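Local coordinates for protein amidohydrolase (Xanthomonas campestris pv. campestris, PDB 4DZH) that probably deaminates adenosine-type nucleosides such as 5'-methylthioadenosine, using zinc bound in the barrel of an amidohydrolase, at residues V162-P167 / P203-D208; F198-P203 / V225-H230; A209-V214 / L254-D259. All blocks are in the same frame, centred on the assembly; numbering follows the deposited sequence. Where two conformers were deposited one is given.

Interaction 1. Residues V162-P167 / P203-D208; sequences VIIDFP and PYTVND
I163 meets V206 with its backbone: the carbonyl O lies 3.4 Å from V206 CG2, while the isoleucine side chain runs off toward Y177 and F178 of helix 174-188. The CA atoms come nearest at I164 and V206; the I164 CG1, set anti to the backbone N (chi1 -168°), is carried to 3.7 Å from T205 CB; CD1 continues past the threonine hydroxyl, which is bonded to H201 ND1, the two side chains lying obliquely to each other. D165 does the polar work. Its backbone N donates to T205 O over 2.9 Å, almost in line with that carbonyl (175° at O), and its carboxylate then bends back over the same turn. OD1 takes the backbone N-H of N207 at 2.9 Å on its syn lone pair and also receives ND2 of N210. The carboxylate and the N207 amide are turned 46° apart. This joins the turn after barrel strand 156-163 to the loop after strand 194-200, at the C-terminal ends of the strands, the side on which amidohydrolase TIM barrels carry their metal site. N207 is the N-cap of helix 208-221, its OD1 accepting from N210 N, so D165 sits beside the first turn of that helix, where the N-terminal end of the helix dipole probably favours its negative charge. F166 closes the contact from the solvent side. Its ring receives T205 CG2 at the edge, close to the ring plane, 3.7 Å from CE2, and the two side chains stand roughly perpendicular, while D165 CB lies over one ring face toward the rim.

Interaction 2. Residues F198-P203 / V225-H230; sequences FAPHAP and VHLHTH. With ZN (zinc ion), chain E.
Two neighbouring strands of the TIM barrel run parallel here, 198-200 and 225-229, their axes 4.7 Å apart and 21° off parallel, and they end at the zinc site. H226 N donates to F198 O over 2.7 Å, a nearly straight bond and part of the single bridge between F198 and V225. Beyond it the strands separate, and water 1 fills in: it lies 2.8 Å from P200 O, to which it probably donates, and accepts from H228 N at 3.1 Å. On the outer side P200 CG packs at 3.8 Å from L227 CD1, at about a right angle, with V225 CG1 beside it. Further along, H201 O accepts from H228 ND1 at 2.8 Å, close to the imidazole plane. The H228 ring also turns an edge to the face of the H201 ring, offset, with centroids 5.4 Å apart and planes at 68°; H201 ND1 is bonded to T205 OG1. H228 NE2, its other nitrogen, binds zinc at 2.2 Å, alongside H79, H81, D316 and water 2. With ND1 as the donor, the bond to the H201 carbonyl helps fix the ring's rotation; this second-shell contact probably holds NE2 on the metal and may make it a better ligand.

Interaction 3. Residues A209-V214 / L254-D259; sequences ANFERV and LGLVND
Helix segment 209-214 passes the point where helix 247-254 ends, E212 CA coming 6.5 Å from L254 CA, and G255, with a positive phi of 83°, turns the chain out of that helix in a Schellman motif. F211 meets two leucines on the same side of its ring plane. L254, whose CG lies anti to its carbonyl carbon (chi1 -68°), brings CD1 to 3.8 Å from F211 CB and beside the ring atom CD2. L256 comes in on that side: CD2 is 3.9 Å from F211 CD1 and 4.0 Å from V214 CG1, and CD1 lies against the helix backbone, 3.6 Å from F211 O. Both leucines cross F211 at about a right angle. L256 was modelled in two conformers, so its branch contacts describe one of them. The contact is otherwise apolar, with no direct hydrogen bond across it; water 3 donates to L254 O at 2.7 Å and lies too close to E212 OE1 for a certain bond, while E212 OE2 forms a salt bridge with R215. Underneath, F211 rests on L227 and both V214 and L256 on V225, so strand 225-229 carries the cluster, with L251 of helix 247-254 against F211 and F178 of helix 174-188 against V214.

From the N terminus, interaction 1 closes first, bringing the end of strand 156-163 to the loop before helix 208-221, across helix 174-188 and strand 194-200. Interaction 2 opens inside that span and closes on strand 225-229, so the two cross, sharing P203; backbone pairing of I163 with A199 and H201 sets strand 156-163 beside 194-200, and interaction 2 adds strand 225-229 on the other side. Interaction 3 starts just after interaction 1 has closed, crosses interaction 2 and ends beyond helix 247-254. None nests within another. P200 of interaction 2 packs against F211 of interaction 3, joining the barrel wall to its outer helices.

Interaction 1. Residues V162-P167 / P203-D208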
loop_
_atom_site.group_PDB
_atom_site.type_symbol
_atom_site.label_atom_id
_atom_site.label_comp_id
_atom_site.label_asym_id
_atom_site.label_seq_id
_atom_site.Cartn_x
_atom_site.Cartn_y
_atom_site.Cartn_z
ATOM N N VAL A 162 -26.749 13.054 5.283
ATOM C CA VAL A 162 -25.946 14.196 5.729
ATOM C C VAL A 162 -26.773 15.249 6.480
ATOM O O VAL A 162 -27.862 15.650 6.011
ATOM C CB VAL A 162 -25.243 14.899 4.517
ATOM C CG1 VAL A 162 -24.490 16.147 4.969
ATOM C CG2 VAL A 162 -24.297 13.960 3.782
ATOM N N ILE A 163 -26.252 15.700 7.623
ATOM C CA ILE A 163 -26.823 16.843 8.312
ATOM C C ILE A 163 -25.708 17.900 8.434
ATOM O O ILE A 163 -24.616 17.597 8.931
ATOM C CB ILE A 163 -27.284 16.470 9.737
ATOM C CG1 ILE A 163 -28.315 15.343 9.706
ATOM C CG2 ILE A 163 -27.772 17.719 10.499
ATOM C CD1 ILE A 163 -29.655 15.734 8.986
ATOM N N ILE A 164 -25.964 19.138 8.002
ATOM C CA ILE A 164 -24.936 20.181 8.061
ATOM C C ILE A 164 -25.666 21.529 8.123
ATOM O O ILE A 164 -26.820 21.644 7.680
ATOM C CB ILE A 164 -23.945 20.032 6.847
ATOM C CG1 ILE A 164 -22.700 20.900 7.024
ATOM C CG2 ILE A 164 -24.615 20.287 5.503
ATOM C CD1 ILE A 164 -21.645 20.622 5.982
ATOM N N ASP A 165 -25.011 22.536 8.690
ATOM C CA ASP A 165 -25.692 23.822 8.903
ATOM C C ASP A 165 -25.802 24.642 7.624
ATOM O O ASP A 165 -26.426 25.695 7.645
ATOM C CB ASP A 165 -24.901 24.720 9.860
ATOM C CG ASP A 165 -24.877 24.232 11.295
ATOM O OD1 ASP A 165 -25.617 23.303 11.679
ATOM O OD2 ASP A 165 -24.104 24.847 12.067
ATOM N N PHE A 166 -25.147 24.222 6.547
ATOM C CA PHE A 166 -25.024 25.056 5.343
ATOM C C PHE A 166 -25.815 24.508 4.156
ATOM O O PHE A 166 -25.966 23.292 3.997
ATOM C CB PHE A 166 -23.552 25.192 4.938
ATOM C CG PHE A 166 -22.641 25.513 6.078
ATOM C CD1 PHE A 166 -22.801 26.696 6.795
ATOM C CD2 PHE A 166 -21.625 24.648 6.432
ATOM C CE1 PHE A 166 -21.957 27.006 7.852
ATOM C CE2 PHE A 166 -20.775 24.945 7.484
ATOM C CZ PHE A 166 -20.949 26.127 8.198
ATOM N N PRO A 167 -26.355 25.401 3.321
ATOM C CA PRO A 167 -27.165 24.934 2.192
ATOM C C PRO A 167 -26.319 24.356 1.080
ATOM O O PRO A 167 -25.174 24.791 0.839
ATOM C CB PRO A 167 -27.891 26.213 1.720
ATOM C CG PRO A 167 -26.974 27.308 2.153
ATOM C CD PRO A 167 -26.399 26.871 3.466
ATOM N N PRO A 203 -18.106 18.334 13.962
ATOM C CA PRO A 203 -18.534 19.181 15.095
ATOM C C PRO A 203 -18.560 20.665 14.722
ATOM O O PRO A 203 -19.378 21.420 15.307
ATOM C CB PRO A 203 -17.463 18.895 16.152
ATOM C CG PRO A 203 -17.010 17.472 15.829
ATOM C CD PRO A 203 -16.975 17.457 14.317
ATOM N N TYR A 204 -17.689 21.084 13.798
ATOM C CA TYR A 204 -17.565 22.499 13.417
ATOM C C TYR A 204 -18.549 22.939 12.327
ATOM O O TYR A 204 -18.594 24.118 11.964
ATOM C CB TYR A 204 -16.139 22.856 12.989
ATOM C CG TYR A 204 -15.559 21.907 11.948
ATOM C CD1 TYR A 204 -15.790 22.112 10.591
ATOM C CD2 TYR A 204 -14.784 20.826 12.335
ATOM C CE1 TYR A 204 -15.267 21.259 9.640
ATOM C CE2 TYR A 204 -14.261 19.960 11.399
ATOM C CZ TYR A 204 -14.493 20.186 10.063
ATOM O OH TYR A 204 -13.966 19.310 9.150
ATOM N N THR A 205 -19.342 22.013 11.800
ATOM C CA THR A 205 -20.304 22.373 10.752
ATOM C C THR A 205 -21.715 22.040 11.165
ATOM O O THR A 205 -22.639 22.195 10.369
ATOM C CB THR A 205 -20.048 21.649 9.424
ATOM O OG1 THR A 205 -19.996 20.227 9.650
ATOM C CG2 THR A 205 -18.755 22.124 8.758
ATOM N N VAL A 206 -21.883 21.567 12.394
ATOM C CA VAL A 206 -23.184 21.145 12.867
ATOM C C VAL A 206 -23.426 21.843 14.205
ATOM O O VAL A 206 -22.688 21.628 15.171
ATOM C CB VAL A 206 -23.285 19.614 13.052
ATOM C CG1 VAL A 206 -24.631 19.219 13.663
ATOM C CG2 VAL A 206 -23.072 18.883 11.719
ATOM N N ASN A 207 -24.470 22.668 14.267
ATOM C CA ASN A 207 -24.710 23.421 15.494
ATOM C C ASN A 207 -25.362 22.580 16.613
ATOM O O ASN A 207 -25.784 21.451 16.379
ATOM C CB ASN A 207 -25.442 24.734 15.198
ATOM C CG ASN A 207 -26.884 24.534 14.684
ATOM O OD1 ASN A 207 -27.513 23.496 14.904
ATOM N ND2 ASN A 207 -27.415 25.558 14.012
ATOM N N ASP A 208 -25.408 23.106 17.835
ATOM C CA ASP A 208 -25.957 22.350 18.961
ATOM C C ASP A 208 -27.409 21.865 18.746
ATOM O O ASP A 208 -27.773 20.753 19.149
ATOM C CB ASP A 208 -25.934 23.224 20.215
ATOM C CG ASP A 208 -24.563 23.279 20.849
ATOM O OD1 ASP A 208 -23.608 22.713 20.244
ATOM O OD2 ASP A 208 -24.423 23.869 21.954
#

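Interaction 2. Residues F198-P203 / V225-H230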
loop_
_atom_site.group_PDB
_atom_site.type_symbol
_atom_site.label_atom_id
_atom_site.label_comp_id
_atom_site.label_asym_id
_atom_site.label_seq_id
_atom_site.Cartn_x
_atom_site.Cartn_y
_atom_site.Cartn_z
ATOM N N PHE A 198 -27.751 8.548 10.510
ATOM C CA PHE A 198 -27.535 9.974 10.430
ATOM C C PHE A 198 -26.060 10.237 10.238
ATOM O O PHE A 198 -25.224 9.576 10.857
ATOM C CB PHE A 198 -28.007 10.640 11.703
ATOM C CG PHE A 198 -29.508 10.853 11.746
ATOM C CD1 PHE A 198 -30.090 11.925 11.059
ATOM C CD2 PHE A 198 -30.337 9.972 12.441
ATOM C CE1 PHE A 198 -31.471 12.118 11.083
ATOM C CE2 PHE A 198 -31.717 10.156 12.471
ATOM C CZ PHE A 198 -32.295 11.227 11.805
ATOM N N ALA A 199 -25.739 11.215 9.398
ATOM C CA ALA A 199 -24.361 11.600 9.162
ATOM C C ALA A 199 -24.165 13.102 9.372
ATOM O O ALA A 199 -23.924 13.849 8.407
ATOM C CB ALA A 199 -23.918 11.190 7.749
ATOM N N PRO A 200 -24.240 13.554 10.625
ATOM C CA PRO A 200 -23.822 14.945 10.814
ATOM C C PRO A 200 -22.359 15.114 10.358
ATOM O O PRO A 200 -21.501 14.239 10.580
ATOM C CB PRO A 200 -23.971 15.144 12.320
ATOM C CG PRO A 200 -23.753 13.758 12.921
ATOM C CD PRO A 200 -24.441 12.836 11.886
ATOM N N HIS A 201 -22.081 16.203 9.656
ATOM C CA HIS A 201 -20.813 16.291 8.946
ATOM C C HIS A 201 -19.582 16.317 9.872
ATOM O O HIS A 201 -18.673 15.482 9.744
ATOM C CB HIS A 201 -20.793 17.460 7.959
ATOM C CG HIS A 201 -19.438 17.707 7.380
ATOM N ND1 HIS A 201 -18.621 18.747 7.784
ATOM C CD2 HIS A 201 -18.724 16.997 6.473
ATOM C CE1 HIS A 201 -17.470 18.675 7.136
ATOM N NE2 HIS A 201 -17.514 17.630 6.325
ATOM N N ALA A 202 -19.539 17.276 10.788
ATOM C CA ALA A 202 -18.393 17.447 11.680
ATOM C C ALA A 202 -18.847 18.351 12.847
ATOM O O ALA A 202 -19.880 19.043 12.744
ATOM C CB ALA A 202 -17.242 18.113 10.939
ATOM N N PRO A 203 -18.106 18.334 13.962
ATOM C CA PRO A 203 -18.534 19.181 15.095
ATOM C C PRO A 203 -18.560 20.665 14.722
ATOM O O PRO A 203 -19.378 21.420 15.307
ATOM C CB PRO A 203 -17.463 18.895 16.152
ATOM C CG PRO A 203 -17.010 17.472 15.829
ATOM C CD PRO A 203 -16.975 17.457 14.317
ATOM N N VAL A 225 -25.182 6.977 14.329
ATOM C CA VAL A 225 -24.746 8.347 14.057
ATOM C C VAL A 225 -23.304 8.304 13.536
ATOM O O VAL A 225 -22.414 7.919 14.250
ATOM C CB VAL A 225 -24.845 9.207 15.352
ATOM C CG1 VAL A 225 -24.345 10.608 15.102
ATOM C CG2 VAL A 225 -26.291 9.213 15.862
ATOM N N HIS A 226 -23.084 8.712 12.280
ATOM C CA HIS A 226 -21.774 8.584 11.601
ATOM C C HIS A 226 -21.112 9.966 11.526
ATOM O O HIS A 226 -21.575 10.815 10.759
ATOM C CB HIS A 226 -22.080 8.087 10.181
ATOM C CG HIS A 226 -20.878 7.848 9.304
ATOM N ND1 HIS A 226 -21.005 7.336 8.016
ATOM C CD2 HIS A 226 -19.556 8.069 9.484
ATOM C CE1 HIS A 226 -19.810 7.236 7.465
ATOM N NE2 HIS A 226 -18.909 7.675 8.331
ATOM N N LEU A 227 -20.040 10.191 12.296
ATOM C CA LEU A 227 -19.522 11.546 12.514
ATOM C C LEU A 227 -18.003 11.649 12.410
ATOM O O LEU A 227 -17.270 11.000 13.179
ATOM C CB LEU A 227 -19.950 12.024 13.895
ATOM C CG LEU A 227 -19.427 13.353 14.423
ATOM C CD1 LEU A 227 -20.034 14.462 13.618
ATOM C CD2 LEU A 227 -19.819 13.526 15.922
ATOM N N HIS A 228 -17.506 12.485 11.499
ATOM C CA HIS A 228 -16.086 12.860 11.559
ATOM C C HIS A 228 -15.768 13.502 12.902
ATOM O O HIS A 228 -16.339 14.559 13.218
ATOM C CB HIS A 228 -15.702 13.859 10.464
ATOM C CG HIS A 228 -15.930 13.384 9.060
ATOM N ND1 HIS A 228 -16.891 13.950 8.256
ATOM C CD2 HIS A 228 -15.253 12.503 8.279
ATOM C CE1 HIS A 228 -16.826 13.409 7.051
ATOM N NE2 HIS A 228 -15.845 12.528 7.034
ATOM N N THR A 229 -14.849 12.919 13.671
ATOM C CA THR A 229 -14.615 13.388 15.050
ATOM C C THR A 229 -13.125 13.498 15.390
ATOM O O THR A 229 -12.378 12.513 15.289
ATOM C CB THR A 229 -15.264 12.412 16.047
ATOM O OG1 THR A 229 -16.636 12.183 15.708
ATOM C CG2 THR A 229 -15.208 12.958 17.511
ATOM N N HIS A 230 -12.667 14.675 15.844
ATOM C CA HIS A 230 -11.266 14.826 16.266
ATOM C C HIS A 230 -10.259 14.450 15.157
ATOM O O HIS A 230 -9.207 13.820 15.394
ATOM C CB HIS A 230 -10.952 14.051 17.569
ATOM C CG HIS A 230 -11.428 14.744 18.810
ATOM N ND1 HIS A 230 -10.685 14.756 19.970
ATOM C CD2 HIS A 230 -12.571 15.422 19.076
ATOM C CE1 HIS A 230 -11.344 15.437 20.899
ATOM N NE2 HIS A 230 -12.490 15.845 20.383
HETATM ZN ZN ZN E . -14.676 11.526 5.505
HETATM O O HOH W 1 -19.737 12.535 9.287
HETATM O O HOH W 2 -13.054 12.597 6.068
#

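Interaction 3. Residues A209-V214 / L254-D259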
loop_
_atom_site.group_PDB
_atom_site.type_symbol
_atom_site.label_atom_id
_atom_site.label_comp_id
_atom_site.label_asym_id
_atom_site.label_seq_id
_atom_site.Cartn_x
_atom_site.Cartn_y
_atom_site.Cartn_z
ATOM N N ALA A 209 -28.255 22.720 18.157
ATOM C CA ALA A 209 -29.649 22.378 17.899
ATOM C C ALA A 209 -29.788 21.228 16.897
ATOM O O ALA A 209 -30.609 20.343 17.093
ATOM C CB ALA A 209 -30.397 23.609 17.420
ATOM N N ASN A 210 -28.980 21.255 15.838
ATOM C CA ASN A 210 -28.959 20.163 14.874
ATOM C C ASN A 210 -28.448 18.860 15.498
ATOM O O ASN A 210 -28.953 17.776 15.184
ATOM C CB ASN A 210 -28.146 20.547 13.638
ATOM C CG ASN A 210 -28.944 21.431 12.691
ATOM O OD1 ASN A 210 -30.176 21.431 12.733
ATOM N ND2 ASN A 210 -28.253 22.173 11.836
ATOM N N PHE A 211 -27.473 18.969 16.405
ATOM C CA PHE A 211 -26.939 17.780 17.079
ATOM C C PHE A 211 -28.008 17.219 18.007
ATOM O O PHE A 211 -28.185 15.999 18.136
ATOM C CB PHE A 211 -25.645 18.097 17.867
ATOM C CG PHE A 211 -24.393 17.790 17.104
ATOM C CD1 PHE A 211 -24.214 16.564 16.444
ATOM C CD2 PHE A 211 -23.394 18.731 17.027
ATOM C CE1 PHE A 211 -23.043 16.309 15.745
ATOM C CE2 PHE A 211 -22.237 18.487 16.341
ATOM C CZ PHE A 211 -22.052 17.259 15.698
ATOM N N GLU A 212 -28.754 18.110 18.660
ATOM C CA GLU A 212 -29.818 17.663 19.527
ATOM C C GLU A 212 -30.882 16.911 18.719
ATOM O O GLU A 212 -31.427 15.896 19.167
ATOM C CB GLU A 212 -30.453 18.865 20.226
ATOM C CG GLU A 212 -31.844 18.604 20.823
ATOM C CD GLU A 212 -31.901 17.406 21.783
ATOM O OE1 GLU A 212 -30.853 16.883 22.214
ATOM O OE2 GLU A 212 -33.022 16.977 22.093
ATOM N N ARG A 213 -31.166 17.407 17.519
ATOM C CA ARG A 213 -32.197 16.810 16.691
ATOM C C ARG A 213 -31.739 15.430 16.185
ATOM O O ARG A 213 -32.536 14.475 16.098
ATOM C CB ARG A 213 -32.528 17.753 15.540
ATOM C CG ARG A 213 -33.796 17.420 14.771
ATOM C CD ARG A 213 -34.278 18.636 13.944
ATOM N NE ARG A 213 -35.435 18.352 13.079
ATOM C CZ ARG A 213 -35.896 19.211 12.167
ATOM N NH1 ARG A 213 -35.309 20.392 11.992
ATOM N NH2 ARG A 213 -36.940 18.897 11.422
ATOM N N VAL A 214 -30.454 15.311 15.866
ATOM C CA VAL A 214 -29.917 14.015 15.486
ATOM C C VAL A 214 -30.017 13.029 16.663
ATOM O O VAL A 214 -30.357 11.858 16.483
ATOM C CB VAL A 214 -28.450 14.161 15.072
ATOM C CG1 VAL A 214 -27.703 12.792 15.086
ATOM C CG2 VAL A 214 -28.368 14.818 13.714
ATOM N N LEU A 254 -23.884 16.964 24.713
ATOM C CA LEU A 254 -25.026 16.935 23.801
ATOM C C LEU A 254 -25.724 15.565 23.769
ATOM O O LEU A 254 -26.797 15.426 23.181
ATOM C CB LEU A 254 -24.615 17.349 22.369
ATOM C CG LEU A 254 -24.201 18.823 22.226
ATOM C CD1 LEU A 254 -23.533 19.088 20.896
ATOM C CD2 LEU A 254 -25.445 19.731 22.429
ATOM N N GLY A 255 -25.114 14.568 24.408
ATOM C CA GLY A 255 -25.669 13.227 24.463
ATOM C C GLY A 255 -25.377 12.358 23.250
ATOM O O GLY A 255 -26.134 11.439 22.938
ATOM N N LEU A 256 -24.279 12.643 22.559
ATOM C CA LEU A 256 -23.959 11.891 21.342
ATOM C C LEU A 256 -22.873 10.837 21.467
ATOM O O LEU A 256 -22.590 10.128 20.495
ATOM C CB LEU A 256 -23.651 12.834 20.186
ATOM C CG LEU A 256 -24.985 13.220 19.550
ATOM C CD1 LEU A 256 -25.416 14.618 19.955
ATOM C CD2 LEU A 256 -24.956 13.042 18.037
ATOM N N VAL A 257 -22.275 10.718 22.644
ATOM C CA VAL A 257 -21.260 9.700 22.870
ATOM C C VAL A 257 -21.900 8.461 23.523
ATOM O O VAL A 257 -22.131 8.436 24.733
ATOM C CB VAL A 257 -20.134 10.264 23.738
ATOM C CG1 VAL A 257 -18.992 9.256 23.939
ATOM C CG2 VAL A 257 -19.602 11.550 23.123
ATOM N N ASN A 258 -22.184 7.432 22.724
ATOM C CA ASN A 258 -22.972 6.291 23.200
ATOM C C ASN A 258 -22.823 5.119 22.224
ATOM O O ASN A 258 -22.007 5.200 21.316
ATOM C CB ASN A 258 -24.439 6.683 23.395
ATOM C CG ASN A 258 -25.045 7.303 22.159
ATOM O OD1 ASN A 258 -24.503 7.171 21.068
ATOM N ND2 ASN A 258 -26.171 7.970 22.314
ATOM N N ASP A 259 -23.618 4.057 22.389
ATOM C CA ASP A 259 -23.487 2.884 21.512
ATOM C C ASP A 259 -24.107 3.045 20.118
ATOM O O ASP A 259 -24.267 2.053 19.393
ATOM C CB ASP A 259 -23.989 1.591 22.162
ATOM C CG ASP A 259 -25.457 1.650 22.558
ATOM O OD1 ASP A 259 -26.171 2.605 22.170
ATOM O OD2 ASP A 259 -25.904 0.705 23.246
HETATM O O HOH W 3 -28.598 17.356 22.935
#